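Side-chain contacts in endo-1,4-beta-xylanase 1 (Hypocrea jecorina, PDB 1XYN), which hydrolyses internal beta-1,4-xylosidic bonds in the main chain of xylan, a plant cell-wall hemicellulose, releasing xylooligosaccharides and xylose: residues E112-Q116 with G117-F121; W28-Q31 with D32-V36. All blocks are in the same frame, centred on the assembly; numbering follows the deposited sequence.

Contact 1 is the turn of residues 112-121 and contact 2 the bend of residues 28-36; their centres lie 19 Å apart and their nearest atoms about 7 Å apart, so they do not touch within one chain. Each places one side chain beside a predicted catalytic glutamate: between nearest side-chain atoms, Phe121 in contact 1 comes about 3 Å from Glu75, the predicted nucleophile, and Asp33 in contact 2 about 3 Å from Glu164, the predicted proton donor. In the dimer the two regions do meet, because the side-chain NE2 of Gln31 bonds Gln116 O and its backbone O bonds Thr118 OG1 of the second subunit.

Contact 1 of 2, residues E112-Q116 with G117-F121; sequences EPSIQ and GTATF
Ser114 folds its hydroxyl back over the turn toward Gly117. Its CB lies 3.9 Å from Phe121 CE1, and one bond further OG accepts from Gln116 N at 3.1 Å, which makes an ST turn. The chi1 of 74° sets OG between the backbone N and the carbonyl carbon, within reach of that N-H. OG also lies suspiciously close to Gly117 O, 2.5 Å away, too short to rely on as it stands; Ala119 CB rests 3.8 Å from the same OG. Inside the turn, Gly117 N bonds Ser114 O from above the carbonyl plane. Glu112 and Ala119 form an antiparallel hydrogen-bonded pair, Glu112 N to Ala119 O and Ala119 N to Glu112 O, both 2.7 Å. The Phe121 ring turns its edge to Glu112 O, 3.6 Å from CE1, while Glu112 CB lies 3.9 Å from that carbon. The carboxylate of Glu112 finds its salt-bridge partner in Arg109 of the second subunit. Gly117 has phi 98° and psi -170°, where a CB would be jammed against Gln116 O. The whole is a tight, distorted turn, type I from Ser114 to Gly117, with one regular antiparallel pair beyond it, and it carries Pro113, which probably binds substrate, as in related family 11 xylanases.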
# COMPACT_ATOMS: atom_id res chain seq x y z
N GLU A 112 -0.12 5.00 3.03
CA GLU A 112 -0.94 4.07 2.25
C GLU A 112 -1.92 4.84 1.38
O GLU A 112 -2.32 5.96 1.70
CB GLU A 112 -1.71 3.14 3.18
CG GLU A 112 -0.81 2.31 4.10
CD GLU A 112 0.12 1.39 3.35
OE1 GLU A 112 -0.30 0.82 2.31
OE2 GLU A 112 1.28 1.22 3.80
N PRO A 113 -2.30 4.27 0.24
CA PRO A 113 -3.24 4.95 -0.65
C PRO A 113 -4.60 5.18 0.01
O PRO A 113 -5.12 4.31 0.71
CB PRO A 113 -3.33 4.00 -1.85
CG PRO A 113 -3.03 2.67 -1.25
CD PRO A 113 -1.88 2.98 -0.34
N SER A 114 -5.16 6.36 -0.22
CA SER A 114 -6.45 6.72 0.34
C SER A 114 -7.21 7.63 -0.60
O SER A 114 -6.71 8.00 -1.66
CB SER A 114 -6.28 7.42 1.70
OG SER A 114 -5.80 8.74 1.53
N ILE A 115 -8.42 8.00 -0.18
CA ILE A 115 -9.28 8.88 -0.95
C ILE A 115 -8.71 10.30 -0.98
O ILE A 115 -9.20 11.16 -1.71
CB ILE A 115 -10.72 8.92 -0.37
CG1 ILE A 115 -10.68 9.32 1.11
CG2 ILE A 115 -11.39 7.57 -0.53
CD1 ILE A 115 -12.04 9.48 1.74
N GLN A 116 -7.67 10.52 -0.17
CA GLN A 116 -7.00 11.82 -0.08
C GLN A 116 -5.59 11.73 -0.66
O GLN A 116 -4.78 12.67 -0.51
CB GLN A 116 -6.91 12.25 1.39
CG GLN A 116 -8.24 12.29 2.11
CD GLN A 116 -8.21 13.15 3.37
OE1 GLN A 116 -7.26 13.92 3.59
NE2 GLN A 116 -9.25 13.05 4.18
N GLY A 117 -5.32 10.64 -1.36
CA GLY A 117 -4.00 10.41 -1.93
C GLY A 117 -3.30 9.47 -0.96
O GLY A 117 -3.94 8.92 -0.07
N THR A 118 -2.00 9.26 -1.13
CA THR A 118 -1.28 8.38 -0.20
C THR A 118 -1.13 9.15 1.11
O THR A 118 -0.65 10.29 1.14
CB THR A 118 0.07 7.92 -0.77
OG1 THR A 118 0.86 9.05 -1.15
CG2 THR A 118 -0.16 7.04 -2.00
N ALA A 119 -1.63 8.53 2.19
CA ALA A 119 -1.60 9.15 3.50
C ALA A 119 -1.47 8.14 4.63
O ALA A 119 -1.41 6.93 4.39
CB ALA A 119 -2.88 9.97 3.71
N THR A 120 -1.39 8.65 5.85
CA THR A 120 -1.29 7.83 7.05
C THR A 120 -2.60 8.06 7.76
O THR A 120 -3.02 9.20 7.96
CB THR A 120 -0.11 8.28 7.93
OG1 THR A 120 1.12 8.01 7.23
CG2 THR A 120 -0.10 7.53 9.25
N PHE A 121 -3.26 6.97 8.15
CA PHE A 121 -4.56 7.07 8.79
C PHE A 121 -4.84 5.82 9.60
O PHE A 121 -4.15 4.82 9.46
CB PHE A 121 -5.62 7.22 7.70
CG PHE A 121 -5.51 6.18 6.61
CD1 PHE A 121 -4.69 6.40 5.51
CD2 PHE A 121 -6.17 4.96 6.71
CE1 PHE A 121 -4.52 5.43 4.53
CE2 PHE A 121 -6.02 3.97 5.74
CZ PHE A 121 -5.19 4.21 4.65

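Contact 2 of 2, residues W28-Q31 with D32-V36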
# COMPACT_ATOMS: atom_id res chain seq x y z
N TRP A 28 -12.21 -14.26 -9.02
CA TRP A 28 -10.82 -13.82 -8.99
C TRP A 28 -9.83 -14.96 -8.86
O TRP A 28 -10.19 -16.07 -8.47
CB TRP A 28 -10.60 -12.78 -7.87
CG TRP A 28 -10.66 -13.33 -6.44
CD1 TRP A 28 -9.61 -13.81 -5.72
CD2 TRP A 28 -11.83 -13.49 -5.61
NE1 TRP A 28 -10.05 -14.26 -4.49
CE2 TRP A 28 -11.40 -14.08 -4.40
CE3 TRP A 28 -13.19 -13.19 -5.77
CZ2 TRP A 28 -12.29 -14.38 -3.36
CZ3 TRP A 28 -14.06 -13.48 -4.73
CH2 TRP A 28 -13.61 -14.08 -3.54
N ASN A 29 -8.59 -14.68 -9.23
CA ASN A 29 -7.47 -15.61 -9.16
C ASN A 29 -6.25 -14.69 -9.27
O ASN A 29 -5.64 -14.54 -10.33
CB ASN A 29 -7.50 -16.61 -10.32
CG ASN A 29 -6.49 -17.73 -10.14
OD1 ASN A 29 -5.77 -17.78 -9.14
ND2 ASN A 29 -6.44 -18.65 -11.10
N THR A 30 -5.92 -14.06 -8.15
CA THR A 30 -4.83 -13.10 -8.13
C THR A 30 -3.95 -13.11 -6.88
O THR A 30 -4.34 -13.65 -5.83
CB THR A 30 -5.41 -11.68 -8.33
OG1 THR A 30 -4.36 -10.72 -8.31
CG2 THR A 30 -6.41 -11.35 -7.23
N GLN A 31 -2.76 -12.55 -7.01
CA GLN A 31 -1.80 -12.45 -5.91
C GLN A 31 -1.92 -11.04 -5.34
O GLN A 31 -1.47 -10.77 -4.23
CB GLN A 31 -0.37 -12.66 -6.40
CG GLN A 31 0.02 -14.10 -6.68
CD GLN A 31 0.20 -14.91 -5.41
OE1 GLN A 31 -0.62 -15.78 -5.10
NE2 GLN A 31 1.27 -14.64 -4.68
N ASP A 32 -2.53 -10.15 -6.12
CA ASP A 32 -2.67 -8.76 -5.74
C ASP A 32 -4.03 -8.35 -5.17
O ASP A 32 -5.08 -8.82 -5.62
CB ASP A 32 -2.32 -7.85 -6.92
CG ASP A 32 -0.95 -8.14 -7.49
OD1 ASP A 32 0.03 -8.21 -6.73
OD2 ASP A 32 -0.86 -8.30 -8.72
N ASP A 33 -3.98 -7.41 -4.23
CA ASP A 33 -5.14 -6.89 -3.54
C ASP A 33 -6.08 -6.13 -4.46
O ASP A 33 -5.64 -5.41 -5.37
CB ASP A 33 -4.69 -5.97 -2.39
CG ASP A 33 -5.86 -5.45 -1.55
OD1 ASP A 33 -6.80 -6.23 -1.27
OD2 ASP A 33 -5.83 -4.26 -1.14
N PHE A 34 -7.37 -6.27 -4.20
CA PHE A 34 -8.42 -5.60 -4.95
C PHE A 34 -9.60 -5.41 -4.00
O PHE A 34 -9.82 -6.22 -3.09
CB PHE A 34 -8.84 -6.46 -6.15
CG PHE A 34 -9.48 -7.77 -5.77
CD1 PHE A 34 -8.71 -8.88 -5.50
CD2 PHE A 34 -10.87 -7.87 -5.67
CE1 PHE A 34 -9.31 -10.10 -5.12
CE2 PHE A 34 -11.47 -9.08 -5.29
CZ PHE A 34 -10.69 -10.19 -5.02
N VAL A 35 -10.32 -4.31 -4.18
CA VAL A 35 -11.49 -4.01 -3.37
C VAL A 35 -12.61 -3.62 -4.33
O VAL A 35 -12.56 -2.55 -4.94
CB VAL A 35 -11.24 -2.81 -2.41
CG1 VAL A 35 -12.43 -2.64 -1.47
CG2 VAL A 35 -9.95 -2.99 -1.64
N VAL A 36 -13.61 -4.49 -4.48
CA VAL A 36 -14.73 -4.20 -5.37
C VAL A 36 -16.05 -4.36 -4.63
O VAL A 36 -16.17 -5.19 -3.73
CB VAL A 36 -14.79 -5.13 -6.59
CG1 VAL A 36 -13.56 -4.96 -7.47
CG2 VAL A 36 -14.96 -6.58 -6.14
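Trp28 lays one face of its indole under the end of the Phe34 ring. Phe34 CZ sits 3.4 Å above the indole plane, displaced toward its rim, and touches Trp28 CG and CD2, while CE1 of the same ring lies 3.8 Å from Trp28 CD1. The planes of the Trp28 five-membered ring and the phenyl ring are inclined at 51°, so the pair is oblique, with the phenyl leading by its far end and the two side chains crossing at about a right angle. An alanine at Trp28 would remove the indole face and is likely to leave a gap beside Phe34 CZ, with the phenyl ring freer to shift.

Thr30 divides its two branches between the bend and the ring. Its CG2 approaches Phe34 CD1 obliquely at 3.8 Å and also lies 3.3 Å from Asp32 O, which stands in the plane of the phenyl ring at its edge. With chi1 at 180°, OG1 points the opposite way from the backbone N and accepts from Asp32 N at 2.9 Å, with an N-H...O angle of 154°. The same hydroxyl is also hydrogen-bonded to Gly12 O, so two backbone groups fix its rotation.

The bend thus carries the chain from strand 23-30, in the five-stranded antiparallel sheet, to strand 34-40 of the other sheet. Val15 of strand 14-19 touches both Thr30 and Phe34, and Val163 of strand 155-166 packs on Trp28, placing the aromatic pair between the two sheets of the family's beta-jelly-roll.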